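Local coordinates for protein putative acetyl/propionyl-CoA carboxylase, alpha subunit (Methylibium petroleiphilum, PDB 2O1Q) that binds zinc through a histidine cluster in a cupin fold and is probably a dioxygenase that oxidatively breaks down acetylacetone, at residues Trp33-Val38 with Glu137-Ala142; Phe49-Gly54 with Thr105-Ala110; His60-Pro65 with Gly119-Val124. One frame throughout, in Å; residues are numbered along the deposited sequence.

From the N terminus, the chain reaches strand 32-39, and the loop that contact 1 closes ends only at the C-terminal helix 136-144, so contacts 2 and 3 both fall within it. Strand 44-51 follows next to 32-39 in one sheet and leads into the turn of contact 2, which closes when the chain comes back at 105-110. Contact 3 starts in between, at 60-65, and closes at 119-124, so its loop and that of contact 2 cross. Contact 2 ties the two larger cupin sheets together, contact 3 pairs two strands within one of them, and contact 1 lays the helix on the other. Trp33 of contact 1 also packs on Phe49 of contact 2.

Contact 1 (Trp33-Val38 with Glu137-Ala142); sequences WKLLHV and EDAQGA
Trp33, Leu35 and Val38 turn one side of a beta strand toward Ala139, Gln140 and Ala142, and so illustrate how a C-terminal helix is laid against a cupin sheet. The helix runs at 138° to the strand, with the two axes 8.9 Å apart at closest approach, and no direct hydrogen bond joins them: the contact is mostly apolar packing, with one carbonyl oxygen at the indole edge and a bridging water. The indole of Trp33 is set by a chi1 of 78°, which places CG between the backbone N and the carbonyl carbon and turns the edge of the six-membered ring toward the helix. Its outer corner does the touching. CH2 meets Ala139 O at 3.5 Å, the oxygen near the ring plane, and lies 4.0 Å from Ala139 CB. Leu35 reaches out differently: CG is anti to the backbone N (chi1 -176°), and from there CD2 is carried to Gln140 CA at 3.6 Å, while CD1 lies against the methyl of Ala139. At the far end Val38 and Gln140 cross at about a right angle, Val38 CG1 standing 4.2 Å from Gln140 CB. The classic bulge at Leu36 and His37, which both face Thr46, lies between Leu35 and Val38, yet both of these still point at the helix. Phe22 and Trp143 meet the Trp33 ring edge-to-face, and Lys4 of a second subunit packs on Gln140. The polar corner of the indole is served by a bridging water, which accepts from Trp33 NE1 at 2.9 Å and donates to Ala142 O at 3.1 Å.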
loop_
_atom_site.group_PDB
_atom_site.type_symbol
_atom_site.label_atom_id
_atom_site.label_comp_id
_atom_site.label_asym_id
_atom_site.label_seq_id
_atom_site.Cartn_x
_atom_site.Cartn_y
_atom_site.Cartn_z
ATOM N N TRP A 33 -14.129 4.803 21.065
ATOM C CA TRP A 33 -13.091 4.978 20.050
ATOM C C TRP A 33 -12.871 6.452 19.745
ATOM O O TRP A 33 -13.755 7.254 20.025
ATOM C CB TRP A 33 -13.398 4.152 18.808
ATOM C CG TRP A 33 -14.420 4.662 17.871
ATOM C CD1 TRP A 33 -15.625 5.162 18.171
ATOM C CD2 TRP A 33 -14.324 4.678 16.444
ATOM N NE1 TRP A 33 -16.319 5.452 17.039
ATOM C CE2 TRP A 33 -15.514 5.218 15.957
ATOM C CE3 TRP A 33 -13.332 4.311 15.538
ATOM C CZ2 TRP A 33 -15.758 5.377 14.592
ATOM C CZ3 TRP A 33 -13.575 4.470 14.193
ATOM C CH2 TRP A 33 -14.767 5.024 13.743
ATOM N N LYS A 34 -11.740 6.739 19.072
ATOM C CA LYS A 34 -11.448 8.032 18.396
ATOM C C LYS A 34 -10.889 7.593 17.068
ATOM O O LYS A 34 -9.883 6.880 17.025
ATOM C CB LYS A 34 -10.440 8.850 19.164
ATOM C CG LYS A 34 -10.911 9.169 20.577
ATOM C CD LYS A 34 -9.875 9.989 21.335
ATOM C CE LYS A 34 -10.306 10.186 22.761
ATOM N NZ LYS A 34 -9.412 11.124 23.514
ATOM N N LEU A 35 -11.519 8.039 15.988
ATOM C CA LEU A 35 -10.927 7.949 14.684
ATOM C C LEU A 35 -9.872 9.023 14.529
ATOM O O LEU A 35 -10.114 10.162 14.806
ATOM C CB LEU A 35 -11.975 8.102 13.592
ATOM C CG LEU A 35 -11.513 7.928 12.142
ATOM C CD1 LEU A 35 -10.962 6.515 11.998
ATOM C CD2 LEU A 35 -12.668 8.185 11.188
ATOM N N LEU A 36 -8.684 8.616 14.095
ATOM C CA LEU A 36 -7.540 9.509 14.042
ATOM C C LEU A 36 -7.214 9.937 12.617
ATOM O O LEU A 36 -6.798 11.091 12.367
ATOM C CB LEU A 36 -6.345 8.837 14.663
ATOM C CG LEU A 36 -6.476 8.529 16.163
ATOM C CD1 LEU A 36 -5.255 7.684 16.606
ATOM C CD2 LEU A 36 -6.689 9.801 17.004
ATOM N N HIS A 37 -7.457 9.050 11.662
ATOM C CA HIS A 37 -7.062 9.337 10.275
ATOM C C HIS A 37 -7.766 8.410 9.310
ATOM O O HIS A 37 -7.947 7.204 9.597
ATOM C CB HIS A 37 -5.540 9.231 10.097
ATOM C CG HIS A 37 -5.087 9.308 8.669
ATOM N ND1 HIS A 37 -4.895 10.498 8.010
ATOM C CD2 HIS A 37 -4.788 8.336 7.789
ATOM C CE1 HIS A 37 -4.549 10.246 6.756
ATOM N NE2 HIS A 37 -4.448 8.937 6.608
ATOM N N VAL A 38 -8.111 8.914 8.147
ATOM C CA VAL A 38 -8.468 8.090 7.007
ATOM C C VAL A 38 -7.641 8.525 5.790
ATOM O O VAL A 38 -7.474 9.744 5.601
ATOM C CB VAL A 38 -9.985 8.077 6.691
ATOM C CG1 VAL A 38 -10.807 7.553 7.894
ATOM C CG2 VAL A 38 -10.464 9.448 6.132
ATOM N N GLU A 137 -14.305 4.808 4.769
ATOM C CA GLU A 137 -15.443 5.637 4.516
ATOM C C GLU A 137 -16.540 5.421 5.568
ATOM O O GLU A 137 -17.223 6.369 5.983
ATOM C CB GLU A 137 -15.972 5.369 3.083
ATOM C CG GLU A 137 -16.997 6.343 2.551
ATOM C CD GLU A 137 -17.576 5.915 1.175
ATOM O OE1 GLU A 137 -17.982 4.728 1.025
ATOM O OE2 GLU A 137 -17.662 6.780 0.268
ATOM N N ASP A 138 -16.761 4.160 5.908
ATOM C CA ASP A 138 -17.685 3.805 6.962
ATOM C C ASP A 138 -17.222 4.358 8.298
ATOM O O ASP A 138 -17.980 4.925 9.063
ATOM C CB ASP A 138 -17.903 2.300 7.017
ATOM C CG ASP A 138 -18.341 1.764 5.696
ATOM O OD1 ASP A 138 -19.483 2.086 5.284
ATOM O OD2 ASP A 138 -17.501 1.112 5.055
ATOM N N ALA A 139 -15.941 4.210 8.568
ATOM C CA ALA A 139 -15.367 4.757 9.776
ATOM C C ALA A 139 -15.520 6.249 9.871
ATOM O O ALA A 139 -15.911 6.742 10.903
ATOM C CB ALA A 139 -13.895 4.351 9.909
ATOM N N GLN A 140 -15.237 6.949 8.799
ATOM C CA GLN A 140 -15.302 8.389 8.804
ATOM C C GLN A 140 -16.724 8.816 9.031
ATOM O O GLN A 140 -16.968 9.770 9.727
ATOM C CB GLN A 140 -14.696 8.985 7.540
ATOM C CG GLN A 140 -14.566 10.494 7.558
ATOM C CD GLN A 140 -14.123 11.053 6.215
ATOM O OE1 GLN A 140 -14.754 10.795 5.172
ATOM N NE2 GLN A 140 -13.129 11.883 6.250
ATOM N N GLY A 141 -17.681 8.136 8.420
ATOM C CA GLY A 141 -19.075 8.529 8.558
ATOM C C GLY A 141 -19.568 8.259 9.976
ATOM O O GLY A 141 -20.302 9.051 10.534
ATOM N N ALA A 142 -19.218 7.108 10.537
ATOM C CA ALA A 142 -19.634 6.789 11.912
ATOM C C ALA A 142 -19.013 7.767 12.914
ATOM O O ALA A 142 -19.648 8.111 13.911
ATOM C CB ALA A 142 -19.262 5.393 12.265
HETATM O O HOH W 1 -19.006 6.356 16.413
#

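Contact 2 (Phe49-Gly54 with Thr105-Ala110); sequences FDCPAG and TEFPVA. With ACT (acetate ion), chain G.
Cys51 lies over one face of the Phe107 ring, a sulfur-aromatic contact in which SG stands 3.7 Å from the ring centroid and 11° off its normal. Cys51 CB adds a CH-pi contact nearer the CG end, 3.7 Å from Phe107 CG, and with SG over the centre the CB-SG bond runs roughly parallel to the ring. The ring is put there by a chi1 of -59°, which sets Phe107 CG anti to its own carbonyl carbon. With an alanine in place of Phe107, the sulfur of Cys51 would probably lose its aromatic face and a gap would open beneath it. The backbone holds this pair in place: Gly54 N donates to Phe107 O at 2.8 Å, arriving almost in line with the carbonyl (C=O to donor angle 164°). Ala53 CA makes a CH...O contact with the same oxygen at 3.5 Å, and Ala110 CA makes another with Cys51 O at 3.3 Å. A CB on Gly54 would jam against the preceding carbonyl. Thr105 OG1 donates at 2.8 Å to an oxygen of an acetate, probably from the crystallisation liquor, that also lies against the zinc. Phe113 and Met75 also meet the Phe107 ring. The contact thus joins the two larger sheets of the cupin fold at one end, strand 44-51 meeting the corner between strands 106-107 and 110-118, with strand 74-77 alongside.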
loop_
_atom_site.group_PDB
_atom_site.type_symbol
_atom_site.label_atom_id
_atom_site.label_comp_id
_atom_site.label_asym_id
_atom_site.label_seq_id
_atom_site.Cartn_x
_atom_site.Cartn_y
_atom_site.Cartn_z
ATOM N N PHE A 49 -8.832 2.850 20.599
ATOM C CA PHE A 49 -9.961 2.242 21.284
ATOM C C PHE A 49 -9.726 2.132 22.774
ATOM O O PHE A 49 -8.618 1.815 23.212
ATOM C CB PHE A 49 -10.206 0.842 20.735
ATOM C CG PHE A 49 -10.457 0.808 19.228
ATOM C CD1 PHE A 49 -9.409 0.820 18.346
ATOM C CD2 PHE A 49 -11.750 0.823 18.710
ATOM C CE1 PHE A 49 -9.621 0.789 17.002
ATOM C CE2 PHE A 49 -11.949 0.789 17.363
ATOM C CZ PHE A 49 -10.905 0.801 16.514
ATOM N N ASP A 50 -10.814 2.334 23.488
ATOM C CA ASP A 50 -10.879 2.260 24.952
ATOM C C ASP A 50 -11.882 1.158 25.231
ATOM O O ASP A 50 -13.060 1.298 24.930
ATOM C CB ASP A 50 -11.358 3.585 25.524
ATOM C CG ASP A 50 -11.425 3.566 27.026
ATOM O OD1 ASP A 50 -10.446 3.111 27.640
ATOM O OD2 ASP A 50 -12.436 3.993 27.574
ATOM N N CYS A 51 -11.423 0.071 25.833
ATOM C CA CYS A 51 -12.194 -1.137 25.880
ATOM C C CYS A 51 -12.319 -1.614 27.293
ATOM O O CYS A 51 -11.339 -2.038 27.890
ATOM C CB CYS A 51 -11.512 -2.206 25.064
ATOM S SG CYS A 51 -11.094 -1.841 23.361
ATOM N N PRO A 52 -13.532 -1.569 27.832
ATOM C CA PRO A 52 -13.761 -2.023 29.187
ATOM C C PRO A 52 -13.434 -3.489 29.339
ATOM O O PRO A 52 -13.522 -4.203 28.388
ATOM C CB PRO A 52 -15.246 -1.795 29.388
ATOM C CG PRO A 52 -15.513 -0.683 28.456
ATOM C CD PRO A 52 -14.750 -0.973 27.295
ATOM N N ALA A 53 -13.077 -3.877 30.544
ATOM C CA ALA A 53 -12.944 -5.300 30.851
ATOM C C ALA A 53 -14.229 -6.019 30.490
ATOM O O ALA A 53 -15.335 -5.512 30.787
ATOM C CB ALA A 53 -12.671 -5.457 32.313
ATOM N N GLY A 54 -14.123 -7.174 29.832
ATOM C CA GLY A 54 -15.321 -7.908 29.398
ATOM C C GLY A 54 -15.809 -7.593 27.993
ATOM O O GLY A 54 -16.754 -8.217 27.500
ATOM N N THR A 105 -12.247 -10.919 19.214
ATOM C CA THR A 105 -11.218 -10.180 19.856
ATOM C C THR A 105 -11.844 -9.626 21.097
ATOM O O THR A 105 -12.901 -9.023 21.030
ATOM C CB THR A 105 -10.686 -9.074 19.004
ATOM O OG1 THR A 105 -10.063 -9.643 17.833
ATOM C CG2 THR A 105 -9.629 -8.197 19.770
ATOM N N GLU A 106 -11.199 -9.840 22.224
ATOM C CA GLU A 106 -11.807 -9.484 23.510
ATOM C C GLU A 106 -10.762 -8.980 24.487
ATOM O O GLU A 106 -9.577 -9.232 24.339
ATOM C CB GLU A 106 -12.648 -10.636 24.040
ATOM C CG GLU A 106 -11.897 -11.841 24.424
ATOM C CD GLU A 106 -12.811 -12.953 24.889
ATOM O OE1 GLU A 106 -14.038 -12.989 24.617
ATOM O OE2 GLU A 106 -12.267 -13.814 25.544
ATOM N N PHE A 107 -11.261 -8.360 25.536
ATOM C CA PHE A 107 -10.491 -7.573 26.493
ATOM C C PHE A 107 -10.767 -8.011 27.905
ATOM O O PHE A 107 -11.680 -7.562 28.559
ATOM C CB PHE A 107 -10.807 -6.115 26.239
ATOM C CG PHE A 107 -10.460 -5.702 24.857
ATOM C CD1 PHE A 107 -9.172 -5.323 24.557
ATOM C CD2 PHE A 107 -11.401 -5.795 23.825
ATOM C CE1 PHE A 107 -8.828 -5.028 23.212
ATOM C CE2 PHE A 107 -11.065 -5.516 22.549
ATOM C CZ PHE A 107 -9.763 -5.115 22.251
ATOM N N PRO A 108 -9.999 -8.991 28.389
ATOM C CA PRO A 108 -10.117 -9.470 29.759
ATOM C C PRO A 108 -9.911 -8.409 30.804
ATOM O O PRO A 108 -10.532 -8.468 31.863
ATOM C CB PRO A 108 -9.010 -10.513 29.861
ATOM C CG PRO A 108 -8.407 -10.640 28.575
ATOM C CD PRO A 108 -9.009 -9.744 27.618
ATOM N N VAL A 109 -9.100 -7.400 30.463
ATOM C CA VAL A 109 -8.764 -6.279 31.320
ATOM C C VAL A 109 -9.112 -4.978 30.568
ATOM O O VAL A 109 -9.106 -4.958 29.337
ATOM C CB VAL A 109 -7.220 -6.364 31.640
ATOM C CG1 VAL A 109 -6.730 -5.142 32.391
ATOM C CG2 VAL A 109 -6.944 -7.647 32.444
ATOM N N ALA A 110 -9.454 -3.929 31.304
ATOM C CA ALA A 110 -9.708 -2.629 30.697
ATOM C C ALA A 110 -8.449 -2.287 29.906
ATOM O O ALA A 110 -7.333 -2.361 30.446
ATOM C CB ALA A 110 -9.982 -1.642 31.761
HETATM C C ACT G . -9.198 -6.444 16.035
HETATM O O ACT G . -9.962 -7.430 16.121
HETATM O OXT ACT G . -8.780 -6.258 14.869
HETATM C CH3 ACT G . -8.762 -5.546 17.162
#

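Contact 3 (His60-Pro65 with Gly119-Val124); sequences HVHVGP and GPLTFV. With ZN (zinc ion), chain C.
Leu121 sits beside His60 and His62 with all three side chains pointing the same way, and its two methyls each rest on an imidazole. Here a metal site is built on an antiparallel strand pair of the cupin fold: His60 NE2 binds the zinc at 2.0 Å and His62 NE2 at 2.1 Å, with His102 as the third protein ligand. Leu121, its CG anti to the carbonyl carbon (chi1 -54°), spreads one branch over each ring. CD1 lies over a face of His60, 4.2 Å from the centroid, while CD2 sits closer over His62, 3.5 Å from its centroid, giving a CH-pi contact to each ligand. Phe123 also runs alongside His60, pointing the same way, and His60 CB stands over its ring face, 4.0 Å from the centroid; the two rings meet obliquely, planes at 50°. Ala58 O takes the hydrogen bond from His60 ND1, a second-shell hold that, with the zinc bond, would limit the ring's turning. Val61 and Thr122, whose side chains point to the other face of the sheet, form an antiparallel hydrogen-bonded pair: Val61 N to Thr122 O and Thr122 N to Val61 O, both 2.8 Å. Beyond the pairing, a weak bond from Val63 N to Pro120 O continues the register, and Val63 CG2 presses on Pro120 CD at 3.4 Å, tighter than usual. A water accepts from Gly64 N and can donate to Pro120 O, though its acceptors outnumber its protons. Val63 and Pro120 also pack on Pro120 and Val63 of a fourth subunit. In the sheet, strand 55-62 is bordered by 101-102 and by 121-124, and 121-124 in turn by 130-134, whose Val133 packs on Thr122 and Pro120; Met115 and Phe117 of strand 110-118 lie against His62.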
loop_
_atom_site.group_PDB
_atom_site.type_symbol
_atom_site.label_atom_id
_atom_site.label_comp_id
_atom_site.label_asym_id
_atom_site.label_seq_id
_atom_site.Cartn_x
_atom_site.Cartn_y
_atom_site.Cartn_z
ATOM N N HIS A 60 -14.934 -10.946 12.570
ATOM C CA HIS A 60 -14.529 -10.219 11.403
ATOM C C HIS A 60 -13.252 -10.759 10.818
ATOM O O HIS A 60 -12.499 -11.526 11.471
ATOM C CB HIS A 60 -14.409 -8.717 11.695
ATOM C CG HIS A 60 -13.324 -8.372 12.643
ATOM N ND1 HIS A 60 -13.512 -8.317 14.001
ATOM C CD2 HIS A 60 -12.031 -8.038 12.422
ATOM C CE1 HIS A 60 -12.368 -7.968 14.571
ATOM N NE2 HIS A 60 -11.455 -7.815 13.638
ATOM N N VAL A 61 -13.021 -10.380 9.568
ATOM C CA VAL A 61 -11.822 -10.732 8.778
ATOM C C VAL A 61 -11.157 -9.454 8.269
ATOM O O VAL A 61 -11.839 -8.532 7.809
ATOM C CB VAL A 61 -12.162 -11.668 7.651
ATOM C CG1 VAL A 61 -10.875 -12.156 6.945
ATOM C CG2 VAL A 61 -12.937 -12.867 8.201
ATOM N N HIS A 62 -9.852 -9.399 8.449
ATOM C CA HIS A 62 -9.040 -8.322 7.886
ATOM C C HIS A 62 -8.719 -8.618 6.430
ATOM O O HIS A 62 -8.097 -9.618 6.116
ATOM C CB HIS A 62 -7.744 -8.143 8.654
ATOM C CG HIS A 62 -7.962 -7.662 10.049
ATOM N ND1 HIS A 62 -7.635 -6.388 10.429
ATOM C CD2 HIS A 62 -8.582 -8.232 11.121
ATOM C CE1 HIS A 62 -7.952 -6.222 11.707
ATOM N NE2 HIS A 62 -8.608 -7.289 12.115
ATOM N N VAL A 63 -9.112 -7.719 5.545
ATOM C CA VAL A 63 -8.845 -7.899 4.098
ATOM C C VAL A 63 -7.437 -7.413 3.759
ATOM O O VAL A 63 -6.932 -7.753 2.718
ATOM C CB VAL A 63 -9.906 -7.260 3.149
ATOM C CG1 VAL A 63 -11.324 -7.667 3.555
ATOM C CG2 VAL A 63 -9.711 -5.780 3.002
ATOM N N GLY A 64 -6.825 -6.587 4.623
ATOM C CA GLY A 64 -5.460 -6.163 4.474
ATOM C C GLY A 64 -4.807 -6.193 5.823
ATOM O O GLY A 64 -5.439 -6.426 6.873
ATOM N N PRO A 65 -3.523 -5.923 5.806
ATOM C CA PRO A 65 -2.800 -5.906 7.033
ATOM C C PRO A 65 -3.228 -4.804 8.002
ATOM O O PRO A 65 -3.519 -3.675 7.612
ATOM C CB PRO A 65 -1.345 -5.774 6.534
ATOM C CG PRO A 65 -1.418 -5.035 5.354
ATOM C CD PRO A 65 -2.675 -5.552 4.660
ATOM N N GLY A 119 -7.344 -1.221 4.453
ATOM C CA GLY A 119 -8.566 -1.711 3.888
ATOM C C GLY A 119 -9.598 -2.058 4.955
ATOM O O GLY A 119 -9.449 -1.767 6.156
ATOM N N PRO A 120 -10.749 -2.568 4.504
ATOM C CA PRO A 120 -11.843 -2.801 5.473
ATOM C C PRO A 120 -11.789 -4.053 6.285
ATOM O O PRO A 120 -10.903 -4.885 6.118
ATOM C CB PRO A 120 -13.085 -2.867 4.576
ATOM C CG PRO A 120 -12.585 -3.321 3.207
ATOM C CD PRO A 120 -11.184 -2.724 3.098
ATOM N N LEU A 121 -12.679 -4.110 7.263
ATOM C CA LEU A 121 -12.969 -5.338 7.983
ATOM C C LEU A 121 -14.258 -5.911 7.399
ATOM O O LEU A 121 -15.270 -5.166 7.229
ATOM C CB LEU A 121 -13.134 -5.094 9.487
ATOM C CG LEU A 121 -11.982 -4.380 10.182
ATOM C CD1 LEU A 121 -12.212 -4.249 11.695
ATOM C CD2 LEU A 121 -10.664 -5.056 9.845
ATOM N N THR A 122 -14.247 -7.217 7.147
ATOM C CA THR A 122 -15.452 -7.953 6.776
ATOM C C THR A 122 -16.025 -8.586 8.054
ATOM O O THR A 122 -15.463 -9.529 8.591
ATOM C CB THR A 122 -15.195 -9.001 5.716
ATOM O OG1 THR A 122 -14.586 -8.357 4.590
ATOM C CG2 THR A 122 -16.497 -9.690 5.316
ATOM N N PHE A 123 -17.152 -8.053 8.514
ATOM C CA PHE A 123 -17.840 -8.674 9.617
ATOM C C PHE A 123 -18.645 -9.834 9.072
ATOM O O PHE A 123 -19.308 -9.686 8.032
ATOM C CB PHE A 123 -18.709 -7.677 10.412
ATOM C CG PHE A 123 -17.895 -6.698 11.236
ATOM C CD1 PHE A 123 -17.442 -5.512 10.642
ATOM C CD2 PHE A 123 -17.561 -6.954 12.523
ATOM C CE1 PHE A 123 -16.629 -4.616 11.347
ATOM C CE2 PHE A 123 -16.756 -6.061 13.258
ATOM C CZ PHE A 123 -16.293 -4.880 12.645
ATOM N N VAL A 124 -18.527 -10.983 9.758
ATOM C CA VAL A 124 -19.032 -12.262 9.261
ATOM C C VAL A 124 -19.985 -12.935 10.225
ATOM O O VAL A 124 -19.997 -12.672 11.415
ATOM C CB VAL A 124 -17.881 -13.227 8.893
ATOM C CG1 VAL A 124 -17.066 -12.635 7.725
ATOM C CG2 VAL A 124 -17.003 -13.583 10.097
HETATM ZN ZN ZN C . -9.509 -7.646 13.959
HETATM O O HOH W 2 -8.177 -4.649 6.422
#